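PDB 3UMB: dehalogenase-like hydrolase from Ralstonia solanacearum, which probably catalyses the hydrolytic dehalogenation of small (S)-2-haloalkanoic acids, giving the corresponding (R)-2-hydroxyalkanoic acids and a halide ion. Local coordinates for residues E34-L39 with A77-P82; V67-L72 with T90-Y95; E59-F64 with A150-K155; F196-L201 with H217-L222. All blocks are in the same frame, centred on the assembly; numbering follows the deposited sequence.

Contact 1 (E34-L39 with A77-P82); sequences EALSVL and ARLNLP. With MG (magnesium ion), chain I.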
loop_
_atom_site.group_PDB
_atom_site.type_symbol
_atom_site.label_atom_id
_atom_site.label_comp_id
_atom_site.label_asym_id
_atom_site.label_seq_id
_atom_site.Cartn_x
_atom_site.Cartn_y
_atom_site.Cartn_z
ATOM N N GLU A 34 -9.515 18.382 -3.406
ATOM C CA GLU A 34 -9.957 17.040 -3.108
ATOM C C GLU A 34 -9.033 16.024 -3.814
ATOM O O GLU A 34 -8.807 14.929 -3.284
ATOM C CB GLU A 34 -11.412 16.852 -3.507
ATOM C CG GLU A 34 -12.156 15.672 -2.854
ATOM C CD GLU A 34 -13.583 15.503 -3.435
ATOM O OE1 GLU A 34 -14.191 16.520 -3.861
ATOM O OE2 GLU A 34 -14.106 14.363 -3.474
ATOM N N ALA A 35 -8.497 16.403 -4.989
ATOM C CA ALA A 35 -7.578 15.542 -5.742
ATOM C C ALA A 35 -6.227 15.417 -5.035
ATOM O O ALA A 35 -5.717 14.296 -4.886
ATOM C CB ALA A 35 -7.382 16.055 -7.158
ATOM N N LEU A 36 -5.651 16.551 -4.613
ATOM C CA LEU A 36 -4.384 16.539 -3.900
ATOM C C LEU A 36 -4.485 15.695 -2.629
ATOM O O LEU A 36 -3.563 14.927 -2.318
ATOM C CB LEU A 36 -3.930 17.952 -3.517
ATOM C CG LEU A 36 -2.644 18.110 -2.711
ATOM C CD1 LEU A 36 -1.483 17.359 -3.339
ATOM C CD2 LEU A 36 -2.224 19.581 -2.520
ATOM N N SER A 37 -5.600 15.872 -1.906
ATOM C CA SER A 37 -5.698 15.384 -0.552
ATOM C C SER A 37 -5.845 13.877 -0.654
ATOM O O SER A 37 -5.116 13.143 0.001
ATOM C CB SER A 37 -6.821 16.085 0.245
ATOM O OG SER A 37 -8.073 15.494 0.001
ATOM N N VAL A 38 -6.712 13.422 -1.551
ATOM C CA VAL A 38 -6.754 12.007 -1.899
ATOM C C VAL A 38 -5.394 11.408 -2.324
ATOM O O VAL A 38 -4.975 10.392 -1.743
ATOM C CB VAL A 38 -7.767 11.704 -2.999
ATOM C CG1 VAL A 38 -7.770 10.209 -3.269
ATOM C CG2 VAL A 38 -9.187 12.166 -2.582
ATOM N N LEU A 39 -4.718 12.001 -3.334
ATOM C CA LEU A 39 -3.450 11.449 -3.830
ATOM C C LEU A 39 -2.399 11.436 -2.736
ATOM O O LEU A 39 -1.636 10.498 -2.626
ATOM C CB LEU A 39 -2.929 12.195 -5.067
ATOM C CG LEU A 39 -1.652 11.693 -5.716
ATOM C CD1 LEU A 39 -1.756 10.201 -6.018
ATOM C CD2 LEU A 39 -1.290 12.559 -6.963
ATOM N N ALA A 77 3.804 17.266 -7.746
ATOM C CA ALA A 77 4.513 17.048 -8.991
ATOM C C ALA A 77 3.621 16.353 -9.975
ATOM O O ALA A 77 3.486 16.807 -11.101
ATOM C CB ALA A 77 5.831 16.207 -8.768
ATOM N N ARG A 78 2.972 15.279 -9.531
ATOM C CA ARG A 78 2.044 14.482 -10.362
ATOM C C ARG A 78 0.836 15.283 -10.841
ATOM O O ARG A 78 0.350 15.099 -11.934
ATOM C CB ARG A 78 1.594 13.266 -9.548
ATOM C CG ARG A 78 0.388 12.455 -10.004
ATOM C CD ARG A 78 0.726 11.289 -10.962
ATOM N NE ARG A 78 -0.449 10.411 -11.102
ATOM C CZ ARG A 78 -0.685 9.292 -10.376
ATOM N NH1 ARG A 78 0.184 8.807 -9.480
ATOM N NH2 ARG A 78 -1.813 8.623 -10.583
ATOM N N LEU A 79 0.333 16.160 -9.974
ATOM C CA LEU A 79 -0.898 16.871 -10.211
ATOM C C LEU A 79 -0.590 18.246 -10.786
ATOM O O LEU A 79 -1.499 19.071 -10.952
ATOM C CB LEU A 79 -1.680 17.022 -8.892
ATOM C CG LEU A 79 -2.546 15.864 -8.369
ATOM C CD1 LEU A 79 -3.156 16.256 -7.036
ATOM C CD2 LEU A 79 -3.625 15.489 -9.409
ATOM N N ASN A 80 0.682 18.496 -11.070
ATOM C CA ASN A 80 1.156 19.758 -11.671
ATOM C C ASN A 80 0.812 21.031 -10.897
ATOM O O ASN A 80 0.569 22.069 -11.516
ATOM C CB ASN A 80 0.663 19.870 -13.121
ATOM C CG ASN A 80 1.270 18.820 -13.992
ATOM O OD1 ASN A 80 2.486 18.589 -13.913
ATOM N ND2 ASN A 80 0.449 18.171 -14.832
ATOM N N LEU A 81 0.880 20.948 -9.563
ATOM C CA LEU A 81 0.603 22.062 -8.650
ATOM C C LEU A 81 1.851 22.838 -8.169
ATOM O O LEU A 81 2.849 22.218 -7.791
ATOM C CB LEU A 81 -0.138 21.522 -7.428
ATOM C CG LEU A 81 -1.365 20.663 -7.706
ATOM C CD1 LEU A 81 -1.931 20.143 -6.358
ATOM C CD2 LEU A 81 -2.416 21.443 -8.478
ATOM N N PRO A 82 1.791 24.200 -8.153
ATOM C CA PRO A 82 2.918 25.058 -7.714
ATOM C C PRO A 82 3.266 25.064 -6.185
ATOM O O PRO A 82 3.029 26.058 -5.479
ATOM C CB PRO A 82 2.498 26.456 -8.187
ATOM C CG PRO A 82 1.057 26.421 -8.256
ATOM C CD PRO A 82 0.689 25.020 -8.687
HETATM MG MG MG I . 4.548 17.480 -13.095
#

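Contact 2 (V67-L72 with T90-Y95); sequences VTVDAL and TLMREY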
loop_
_atom_site.group_PDB
_atom_site.type_symbol
_atom_site.label_atom_id
_atom_site.label_comp_id
_atom_site.label_asym_id
_atom_site.label_seq_id
_atom_site.Cartn_x
_atom_site.Cartn_y
_atom_site.Cartn_z
ATOM N N VAL A 67 8.030 11.255 5.682
ATOM C CA VAL A 67 7.271 10.493 4.691
ATOM C C VAL A 67 6.088 11.321 4.193
ATOM O O VAL A 67 5.701 11.195 3.035
ATOM C CB VAL A 67 6.776 9.087 5.212
ATOM C CG1 VAL A 67 5.770 8.447 4.211
ATOM C CG2 VAL A 67 8.015 8.126 5.528
ATOM N N THR A 68 5.498 12.150 5.072
ATOM C CA THR A 68 4.307 12.925 4.714
ATOM C C THR A 68 4.736 14.070 3.744
ATOM O O THR A 68 4.042 14.417 2.825
ATOM C CB THR A 68 3.543 13.401 5.966
ATOM O OG1 THR A 68 2.975 12.274 6.638
ATOM C CG2 THR A 68 2.422 14.377 5.621
ATOM N N VAL A 69 5.913 14.619 3.949
ATOM C CA VAL A 69 6.470 15.638 3.055
ATOM C C VAL A 69 6.720 14.999 1.676
ATOM O O VAL A 69 6.201 15.478 0.681
ATOM C CB VAL A 69 7.754 16.235 3.704
ATOM C CG1 VAL A 69 8.554 17.086 2.723
ATOM C CG2 VAL A 69 7.366 17.036 4.984
ATOM N N ASP A 70 7.440 13.868 1.658
ATOM C CA ASP A 70 7.658 13.094 0.431
ATOM C C ASP A 70 6.356 12.865 -0.340
ATOM O O ASP A 70 6.287 13.103 -1.539
ATOM C CB ASP A 70 8.276 11.742 0.743
ATOM C CG ASP A 70 9.629 11.847 1.354
ATOM O OD1 ASP A 70 10.205 12.932 1.209
ATOM O OD2 ASP A 70 10.094 10.872 2.009
ATOM N N ALA A 71 5.341 12.359 0.331
ATOM C CA ALA A 71 4.083 12.054 -0.349
ATOM C C ALA A 71 3.453 13.338 -0.895
ATOM O O ALA A 71 2.879 13.332 -1.987
ATOM C CB ALA A 71 3.080 11.323 0.574
ATOM N N LEU A 72 3.512 14.418 -0.120
ATOM C CA LEU A 72 2.897 15.679 -0.531
ATOM C C LEU A 72 3.589 16.234 -1.780
ATOM O O LEU A 72 2.936 16.741 -2.692
ATOM C CB LEU A 72 3.014 16.718 0.588
ATOM C CG LEU A 72 2.635 18.167 0.213
ATOM C CD1 LEU A 72 1.128 18.195 -0.054
ATOM C CD2 LEU A 72 3.044 19.134 1.291
ATOM N N THR A 90 2.972 25.751 4.758
ATOM C CA THR A 90 1.581 25.978 5.172
ATOM C C THR A 90 0.780 24.722 5.342
ATOM O O THR A 90 -0.103 24.648 6.205
ATOM C CB THR A 90 0.816 26.845 4.156
ATOM O OG1 THR A 90 1.435 28.123 4.079
ATOM C CG2 THR A 90 -0.640 27.030 4.578
ATOM N N LEU A 91 1.029 23.732 4.491
ATOM C CA LEU A 91 0.165 22.542 4.510
ATOM C C LEU A 91 0.624 21.613 5.588
ATOM O O LEU A 91 -0.170 20.939 6.199
ATOM C CB LEU A 91 0.129 21.828 3.156
ATOM C CG LEU A 91 -0.902 22.407 2.174
ATOM C CD1 LEU A 91 -0.805 21.664 0.838
ATOM C CD2 LEU A 91 -2.320 22.315 2.771
HETATM N N MSE A 92 1.932 21.586 5.785
HETATM C CA MSE A 92 2.554 20.825 6.858
HETATM C C MSE A 92 2.135 21.406 8.253
HETATM O O MSE A 92 1.612 20.641 9.086
HETATM C CB MSE A 92 4.092 20.706 6.621
HETATM C CG MSE A 92 4.542 19.689 5.432
HETATM SE SE MSE A 92 3.468 18.028 5.366
HETATM C CE MSE A 92 4.314 17.142 6.949
ATOM N N ARG A 93 2.259 22.726 8.468
ATOM C CA ARG A 93 1.664 23.387 9.651
ATOM C C ARG A 93 0.260 22.914 9.891
ATOM O O ARG A 93 -0.102 22.481 10.982
ATOM C CB ARG A 93 1.600 24.913 9.498
ATOM C CG ARG A 93 2.958 25.602 9.602
ATOM C CD ARG A 93 2.860 27.113 9.810
ATOM N NE ARG A 93 3.059 27.897 8.580
ATOM C CZ ARG A 93 4.240 28.215 8.031
ATOM N NH1 ARG A 93 5.396 27.800 8.561
ATOM N NH2 ARG A 93 4.264 28.949 6.917
ATOM N N GLU A 94 -0.546 22.984 8.850
ATOM C CA GLU A 94 -1.888 22.522 8.966
ATOM C C GLU A 94 -1.894 21.106 9.475
ATOM O O GLU A 94 -2.755 20.746 10.271
ATOM C CB GLU A 94 -2.598 22.593 7.620
ATOM C CG GLU A 94 -4.068 22.625 7.783
ATOM C CD GLU A 94 -4.572 23.966 8.233
ATOM O OE1 GLU A 94 -3.926 24.998 7.901
ATOM O OE2 GLU A 94 -5.618 23.972 8.913
ATOM N N TYR A 95 -0.931 20.306 9.013
ATOM C CA TYR A 95 -0.880 18.867 9.355
ATOM C C TYR A 95 -0.476 18.681 10.811
ATOM O O TYR A 95 -1.033 17.835 11.501
ATOM C CB TYR A 95 0.068 18.049 8.419
ATOM C CG TYR A 95 -0.401 16.603 8.181
ATOM C CD1 TYR A 95 -0.696 16.144 6.907
ATOM C CD2 TYR A 95 -0.589 15.719 9.235
ATOM C CE1 TYR A 95 -1.158 14.843 6.688
ATOM C CE2 TYR A 95 -1.046 14.421 9.021
ATOM C CZ TYR A 95 -1.324 13.993 7.747
ATOM O OH TYR A 95 -1.771 12.709 7.541
#

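Contact 3 (E59-F64 with A150-K155); sequences EHYKPF and AVRLYK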
loop_
_atom_site.group_PDB
_atom_site.type_symbol
_atom_site.label_atom_id
_atom_site.label_comp_id
_atom_site.label_asym_id
_atom_site.label_seq_id
_atom_site.Cartn_x
_atom_site.Cartn_y
_atom_site.Cartn_z
ATOM N N GLU A 59 15.357 -1.152 7.740
ATOM C CA GLU A 59 16.383 -0.702 6.826
ATOM C C GLU A 59 15.998 0.536 6.022
ATOM O O GLU A 59 16.863 1.289 5.613
ATOM C CB GLU A 59 16.706 -1.809 5.831
ATOM C CG GLU A 59 17.427 -2.994 6.441
ATOM C CD GLU A 59 16.509 -4.037 7.085
ATOM O OE1 GLU A 59 15.302 -3.754 7.364
ATOM O OE2 GLU A 59 17.043 -5.150 7.310
ATOM N N HIS A 60 14.706 0.738 5.788
ATOM C CA HIS A 60 14.265 1.869 4.982
ATOM C C HIS A 60 13.309 2.762 5.720
ATOM O O HIS A 60 12.588 3.513 5.110
ATOM C CB HIS A 60 13.708 1.396 3.632
ATOM C CG HIS A 60 14.709 0.638 2.827
ATOM N ND1 HIS A 60 15.815 1.235 2.253
ATOM C CD2 HIS A 60 14.794 -0.678 2.519
ATOM C CE1 HIS A 60 16.533 0.318 1.627
ATOM N NE2 HIS A 60 15.927 -0.850 1.756
ATOM N N TYR A 61 13.379 2.760 7.035
ATOM C CA TYR A 61 12.513 3.567 7.837
ATOM C C TYR A 61 12.839 5.049 7.663
ATOM O O TYR A 61 13.964 5.438 7.516
ATOM C CB TYR A 61 12.624 3.184 9.327
ATOM C CG TYR A 61 11.781 4.071 10.228
ATOM C CD1 TYR A 61 10.407 3.879 10.336
ATOM C CD2 TYR A 61 12.351 5.146 10.933
ATOM C CE1 TYR A 61 9.634 4.701 11.095
ATOM C CE2 TYR A 61 11.562 5.974 11.763
ATOM C CZ TYR A 61 10.216 5.763 11.821
ATOM O OH TYR A 61 9.416 6.584 12.607
ATOM N N LYS A 62 11.807 5.866 7.746
ATOM C CA LYS A 62 11.929 7.294 7.819
ATOM C C LYS A 62 10.709 7.765 8.593
ATOM O O LYS A 62 9.614 7.191 8.419
ATOM C CB LYS A 62 11.930 7.831 6.399
ATOM C CG LYS A 62 12.038 9.305 6.216
ATOM C CD LYS A 62 11.899 9.605 4.669
ATOM C CE LYS A 62 12.425 10.979 4.240
ATOM N NZ LYS A 62 13.007 10.952 2.862
ATOM N N PRO A 63 10.876 8.796 9.451
ATOM C CA PRO A 63 9.731 9.165 10.307
ATOM C C PRO A 63 8.567 9.681 9.494
ATOM O O PRO A 63 8.772 10.217 8.413
ATOM C CB PRO A 63 10.277 10.258 11.272
ATOM C CG PRO A 63 11.760 10.334 11.044
ATOM C CD PRO A 63 12.104 9.573 9.739
ATOM N N PHE A 64 7.372 9.512 10.041
ATOM C CA PHE A 64 6.117 9.715 9.359
ATOM C C PHE A 64 5.987 11.121 8.801
ATOM O O PHE A 64 5.284 11.331 7.794
ATOM C CB PHE A 64 4.986 9.455 10.332
ATOM C CG PHE A 64 3.610 9.280 9.698
ATOM C CD1 PHE A 64 3.396 8.378 8.645
ATOM C CD2 PHE A 64 2.522 9.987 10.162
ATOM C CE1 PHE A 64 2.149 8.189 8.115
ATOM C CE2 PHE A 64 1.233 9.820 9.580
ATOM C CZ PHE A 64 1.062 8.899 8.587
ATOM N N ALA A 150 9.521 3.873 17.674
ATOM C CA ALA A 150 10.275 3.061 18.645
ATOM C C ALA A 150 10.792 1.797 17.979
ATOM O O ALA A 150 11.859 1.291 18.350
ATOM C CB ALA A 150 9.339 2.698 19.831
ATOM N N VAL A 151 10.043 1.284 16.982
ATOM C CA VAL A 151 10.436 0.072 16.341
ATOM C C VAL A 151 10.863 0.280 14.885
ATOM O O VAL A 151 11.290 -0.659 14.254
ATOM C CB VAL A 151 9.334 -0.959 16.470
ATOM C CG1 VAL A 151 9.080 -1.273 18.004
ATOM C CG2 VAL A 151 8.015 -0.437 15.810
ATOM N N ARG A 152 10.743 1.494 14.331
ATOM C CA ARG A 152 11.206 1.763 12.988
ATOM C C ARG A 152 10.459 0.938 11.944
ATOM O O ARG A 152 10.983 0.651 10.896
ATOM C CB ARG A 152 12.727 1.550 12.894
ATOM C CG ARG A 152 13.559 2.503 13.875
ATOM C CD ARG A 152 15.076 2.294 13.833
ATOM N NE ARG A 152 15.604 2.172 12.473
ATOM C CZ ARG A 152 15.880 3.191 11.684
ATOM N NH1 ARG A 152 15.704 4.449 12.123
ATOM N NH2 ARG A 152 16.350 2.960 10.460
ATOM N N LEU A 153 9.206 0.628 12.227
ATOM C CA LEU A 153 8.383 -0.181 11.317
ATOM C C LEU A 153 6.921 0.262 11.416
ATOM O O LEU A 153 6.378 0.456 12.557
ATOM C CB LEU A 153 8.468 -1.668 11.666
ATOM C CG LEU A 153 9.804 -2.385 11.366
ATOM C CD1 LEU A 153 9.905 -3.598 12.223
ATOM C CD2 LEU A 153 10.012 -2.763 9.858
ATOM N N TYR A 154 6.278 0.413 10.269
ATOM C CA TYR A 154 4.898 0.897 10.231
ATOM C C TYR A 154 3.926 -0.255 10.319
ATOM O O TYR A 154 4.231 -1.378 9.936
ATOM C CB TYR A 154 4.676 1.671 8.945
ATOM C CG TYR A 154 5.341 3.005 8.957
ATOM C CD1 TYR A 154 6.495 3.219 8.266
ATOM C CD2 TYR A 154 4.803 4.074 9.687
ATOM C CE1 TYR A 154 7.138 4.462 8.296
ATOM C CE2 TYR A 154 5.457 5.324 9.754
ATOM C CZ TYR A 154 6.598 5.525 9.011
ATOM O OH TYR A 154 7.246 6.768 9.011
ATOM N N LYS A 155 2.733 0.012 10.817
ATOM C CA LYS A 155 1.622 -0.913 10.646
ATOM C C LYS A 155 1.547 -1.253 9.189
ATOM O O LYS A 155 1.749 -0.361 8.346
ATOM C CB LYS A 155 0.288 -0.278 11.029
ATOM C CG LYS A 155 0.194 0.178 12.490
ATOM C CD LYS A 155 -0.798 1.339 12.581
ATOM C CE LYS A 155 -1.420 1.532 13.950
ATOM N NZ LYS A 155 -2.350 2.758 13.910
#

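Contact 4 (F196-L201 with H217-L222); sequences FWINRL and HDMRDL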
loop_
_atom_site.group_PDB
_atom_site.type_symbol
_atom_site.label_atom_id
_atom_site.label_comp_id
_atom_site.label_asym_id
_atom_site.label_seq_id
_atom_site.Cartn_x
_atom_site.Cartn_y
_atom_site.Cartn_z
ATOM N N PHE A 196 -12.419 -2.528 17.346
ATOM C CA PHE A 196 -13.587 -1.822 16.920
ATOM C C PHE A 196 -13.203 -0.905 15.755
ATOM O O PHE A 196 -12.251 -0.143 15.858
ATOM C CB PHE A 196 -14.118 -0.967 18.080
ATOM C CG PHE A 196 -15.402 -0.257 17.764
ATOM C CD1 PHE A 196 -16.638 -0.863 18.059
ATOM C CD2 PHE A 196 -15.390 1.005 17.169
ATOM C CE1 PHE A 196 -17.833 -0.237 17.751
ATOM C CE2 PHE A 196 -16.616 1.656 16.859
ATOM C CZ PHE A 196 -17.831 1.022 17.160
ATOM N N TRP A 197 -13.992 -0.926 14.683
ATOM C CA TRP A 197 -13.731 -0.113 13.512
ATOM C C TRP A 197 -14.710 1.058 13.430
ATOM O O TRP A 197 -15.915 0.849 13.226
ATOM C CB TRP A 197 -13.846 -1.004 12.261
ATOM C CG TRP A 197 -13.646 -0.288 10.954
ATOM C CD1 TRP A 197 -12.837 0.785 10.709
ATOM C CD2 TRP A 197 -14.243 -0.631 9.693
ATOM N NE1 TRP A 197 -12.916 1.157 9.363
ATOM C CE2 TRP A 197 -13.776 0.297 8.729
ATOM C CE3 TRP A 197 -15.127 -1.634 9.285
ATOM C CZ2 TRP A 197 -14.162 0.242 7.407
ATOM C CZ3 TRP A 197 -15.517 -1.666 7.961
ATOM C CH2 TRP A 197 -15.017 -0.749 7.043
ATOM N N ILE A 198 -14.189 2.279 13.542
ATOM C CA ILE A 198 -14.980 3.473 13.322
ATOM C C ILE A 198 -14.989 3.721 11.832
ATOM O O ILE A 198 -14.124 4.361 11.286
ATOM C CB ILE A 198 -14.505 4.732 14.139
ATOM C CG1 ILE A 198 -14.340 4.374 15.616
ATOM C CG2 ILE A 198 -15.558 5.882 14.010
ATOM C CD1 ILE A 198 -14.005 5.514 16.558
ATOM N N ASN A 199 -15.988 3.153 11.179
ATOM C CA ASN A 199 -16.162 3.260 9.755
ATOM C C ASN A 199 -16.946 4.546 9.413
ATOM O O ASN A 199 -18.162 4.520 9.167
ATOM C CB ASN A 199 -16.881 1.976 9.266
ATOM C CG ASN A 199 -17.083 1.944 7.778
ATOM O OD1 ASN A 199 -16.497 2.746 7.048
ATOM N ND2 ASN A 199 -17.939 1.022 7.314
ATOM N N ARG A 200 -16.226 5.665 9.385
ATOM C CA ARG A 200 -16.853 6.985 9.241
ATOM C C ARG A 200 -17.516 7.248 7.881
ATOM O O ARG A 200 -18.474 8.008 7.793
ATOM C CB ARG A 200 -15.822 8.095 9.510
ATOM C CG ARG A 200 -15.470 8.210 10.971
ATOM C CD ARG A 200 -14.644 9.459 11.248
ATOM N NE ARG A 200 -14.098 9.470 12.607
ATOM C CZ ARG A 200 -14.823 9.624 13.712
ATOM N NH1 ARG A 200 -16.160 9.765 13.635
ATOM N NH2 ARG A 200 -14.221 9.622 14.911
ATOM N N LEU A 201 -16.980 6.654 6.820
ATOM C CA LEU A 201 -17.496 6.909 5.489
ATOM C C LEU A 201 -18.452 5.806 5.021
ATOM O O LEU A 201 -18.891 5.820 3.899
ATOM C CB LEU A 201 -16.327 7.115 4.523
ATOM C CG LEU A 201 -15.286 8.228 4.810
ATOM C CD1 LEU A 201 -14.361 8.419 3.567
ATOM C CD2 LEU A 201 -15.928 9.561 5.220
ATOM N N HIS A 217 -20.123 3.923 13.257
ATOM C CA HIS A 217 -20.021 5.095 12.402
ATOM C C HIS A 217 -19.222 6.194 13.039
ATOM O O HIS A 217 -18.667 7.039 12.344
ATOM C CB HIS A 217 -21.425 5.594 12.058
ATOM C CG HIS A 217 -21.446 6.910 11.357
ATOM N ND1 HIS A 217 -21.977 8.050 11.933
ATOM C CD2 HIS A 217 -20.993 7.279 10.129
ATOM C CE1 HIS A 217 -21.835 9.065 11.091
ATOM N NE2 HIS A 217 -21.254 8.621 9.984
ATOM N N ASP A 218 -19.145 6.176 14.366
ATOM C CA ASP A 218 -18.461 7.221 15.118
ATOM C C ASP A 218 -18.072 6.750 16.508
ATOM O O ASP A 218 -18.348 5.611 16.906
ATOM C CB ASP A 218 -19.345 8.465 15.204
ATOM C CG ASP A 218 -20.699 8.195 15.861
ATOM O OD1 ASP A 218 -20.978 7.027 16.273
ATOM O OD2 ASP A 218 -21.488 9.171 15.912
HETATM N N MSE A 219 -17.406 7.635 17.230
HETATM C CA MSE A 219 -16.865 7.332 18.547
HETATM C C MSE A 219 -17.875 6.961 19.603
HETATM O O MSE A 219 -17.601 6.192 20.555
HETATM C CB MSE A 219 -16.074 8.525 18.992
HETATM C CG MSE A 219 -14.731 8.482 18.349
HETATM SE SE MSE A 219 -13.544 7.382 19.456
HETATM C CE MSE A 219 -12.738 8.893 20.449
ATOM N N ARG A 220 -19.064 7.513 19.420
ATOM C CA ARG A 220 -20.158 7.299 20.326
ATOM C C ARG A 220 -20.728 5.928 20.076
ATOM O O ARG A 220 -21.181 5.282 21.008
ATOM C CB ARG A 220 -21.187 8.410 20.145
ATOM C CG ARG A 220 -20.599 9.801 20.449
ATOM C CD ARG A 220 -21.554 10.991 20.164
ATOM N NE ARG A 220 -21.720 11.239 18.728
ATOM C CZ ARG A 220 -22.301 12.314 18.196
ATOM N NH1 ARG A 220 -22.753 13.301 18.978
ATOM N NH2 ARG A 220 -22.426 12.408 16.872
ATOM N N ASP A 221 -20.671 5.425 18.846
ATOM C CA ASP A 221 -20.977 4.004 18.676
ATOM C C ASP A 221 -19.988 3.128 19.433
ATOM O O ASP A 221 -20.372 2.053 19.907
ATOM C CB ASP A 221 -21.049 3.584 17.207
ATOM C CG ASP A 221 -22.277 4.133 16.499
ATOM O OD1 ASP A 221 -23.367 4.233 17.126
ATOM O OD2 ASP A 221 -22.140 4.470 15.306
ATOM N N LEU A 222 -18.731 3.573 19.546
ATOM C CA LEU A 222 -17.693 2.789 20.245
ATOM C C LEU A 222 -18.015 2.665 21.735
ATOM O O LEU A 222 -17.939 1.573 22.311
ATOM C CB LEU A 222 -16.292 3.400 20.071
ATOM C CG LEU A 222 -15.301 2.922 21.159
ATOM C CD1 LEU A 222 -14.909 1.479 20.997
ATOM C CD2 LEU A 222 -14.090 3.776 21.217
HETATM O O HOH W 1 -18.426 9.550 11.901
#

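Contact 1 (E34-L39 with A77-P82)
The guanidinium of Arg78 carries the CD1 methyl of Leu39 over one of its faces, while its NH1 is hydrogen-bonded to the hydroxyl of Tyr74 on the same helix. The other methyl of Leu39 works on the aliphatic stem: CD2 touches Arg78 CG at 3.5 Å, and the two side chains cross at about a right angle. A bend at chi2 (90°) turns the arginine so that its stem and its flat end can both meet this one leucine. CD2 also reaches Leu79 CG at 3.8 Å. Leu79 points at the helix, its CD1 resting 3.4 Å from Leu36 CA, beside Ala35, whose small side chain is consistent with so close an approach. Farther along, Leu81 CD1 lies 3.9 Å from Leu36 CD2. Helix 64-78 ends here in a Schellman motif, with Asn80 at the C-prime position; its positive phi (57°) is one that asparagine tolerates well. The turn gathers Ala77 O and Asn80 OD1 round a magnesium ion, at 2.4 Å and 2.5 Å from the metal. No hydrogen bond joins 34-39 to 77-82. The join between the segments is therefore apolar, made largely by leucine methyls, while the magnesium binds the same turn through a backbone and a side-chain oxygen that take no part in it.

Contact 2 (V67-L72 with T90-Y95)
Thr68 lays its CG2 methyl over the face of the Tyr95 ring, a CH-pi contact 4.1 Å from the ring centroid and 29° off the normal. With CG2 anti to the backbone nitrogen, OG1 is turned elsewhere, to Phe64 O and Gln44, and the side-chain amide of Gln44 also meets Tyr95 OH. A beta-branched threonine thus serves both an apolar and a polar neighbour. Met92, modelled as selenomethionine, is folded at chi2 and chi3, which brings its CE against two methyls: Thr68 CG2 and Val69 CG2 each lie 3.6 Å from Met92 CE. A flexible, unbranched chain suits this gap between helix axes 11.3 Å apart. One turn on, Leu72 CD1 meets Leu91 CD1 at 4.1 Å, the side chains crossing at about a right angle. The helices run at 136° to each other within the helical cap characteristic of L-2-haloacid dehalogenases; helix 33-54 packs on 67-72 through Trp40 and Gln44, and helix 19-28 covers Leu91 through Arg24 and Leu28.

Contact 3 (E59-F64 with A150-K155)
Tyr61 packs on Arg152 where a loop of the helical cap, just before helix 64-78, meets a loop of the Rossmann-like HAD core that follows strand 144-147. Contacts with the rings make up most of the join. Arg152 CA stands over the Tyr61 ring, 3.7 Å from its centroid and 21° off the normal, and the arginine then curls back at chi3, turning a guanidinium face to Tyr61 CB and CD2, with the two planes 66° apart. The planes of Tyr61 and Tyr154 differ by 29°, but the rings are displaced so far that they hardly overlap, meeting where Tyr61 CE1 lies 3.8 Å from Tyr154 CE1. Phe64 CD1 adds an apolar contact with Tyr154 CE2. Of the polar groups, Tyr61 OH goes to Asp149, and Lys62 reaches Asp209 of the second subunit as well as Asp70. Tyrosine suits position 154, ring filling the seam and hydroxyl gripping backbone: Tyr154 OH donates to Lys62 O, which lies in the Tyr154 ring plane; the modelled 2.5 Å is unusually short and its exact value doubtful.

Contact 4 (F196-L201 with H217-L222)
The capped start of helix 219-227 is built against the end of strand 194-198, where Ile198 CG2 lies 3.4 Å from Asp218 CA, the N-cap residue. Asp218 has its carboxylate between its own backbone nitrogen and carbonyl carbon (chi1 58°), which lets OD1 accept from Asp221 N at 3.0 Å, met from above the carboxylate plane. Asp221 OD2 in turn takes His217 N at 2.9 Å through its anti lone pair. Asp218 OD1 and Asp221 OD2 are close neighbours, two acceptors whose repulsion is probably offset by these N-H groups and by Arg220, whose NE forms a salt bridge with Asp218 OD2. Strand 194-198 belongs to the parallel sheet of the HAD core, and the helix following strand 214-216 packs back on it. Phe196 suits this place with a broad face, over which Leu222 CA stands 3.8 Å from the ring centroid. Ile198 CD1 touches the SE of Met219, modelled as selenomethionine, at 3.5 Å, while Ile198 CG2 covers the centre of one face of the Arg200 guanidinium. That long, extended arginine also reaches Gly13 O, Thr14 O and Glu103. At the guanidinium edge a water accepts from Arg200 NH1 at 2.9 Å and donates to His217 O at 2.6 Å.

Overall arrangement
Contacts 1 and 2 share helix 64-78 and lie 12 Å apart between centres, touching where Leu36 packs on Leu72 and Leu91; together they bind helices 33-54, 64-78 and 85-96 of the cap. Contact 3, centred 17 Å from contact 2 and salt-bridged to it, ties this cap to the core. In this family the active site lies between cap and core, so this join probably bears on how the two are held together. Contact 2 falls between the segments of contact 3 in sequence, whereas those of contact 1 alternate with both. Contact 4 comes last, where strand 194-198 of the parallel sheet meets helix 219-227, its centre 26 to 29 Å from the others' centres. Contacts 1 and 3 also meet the second subunit.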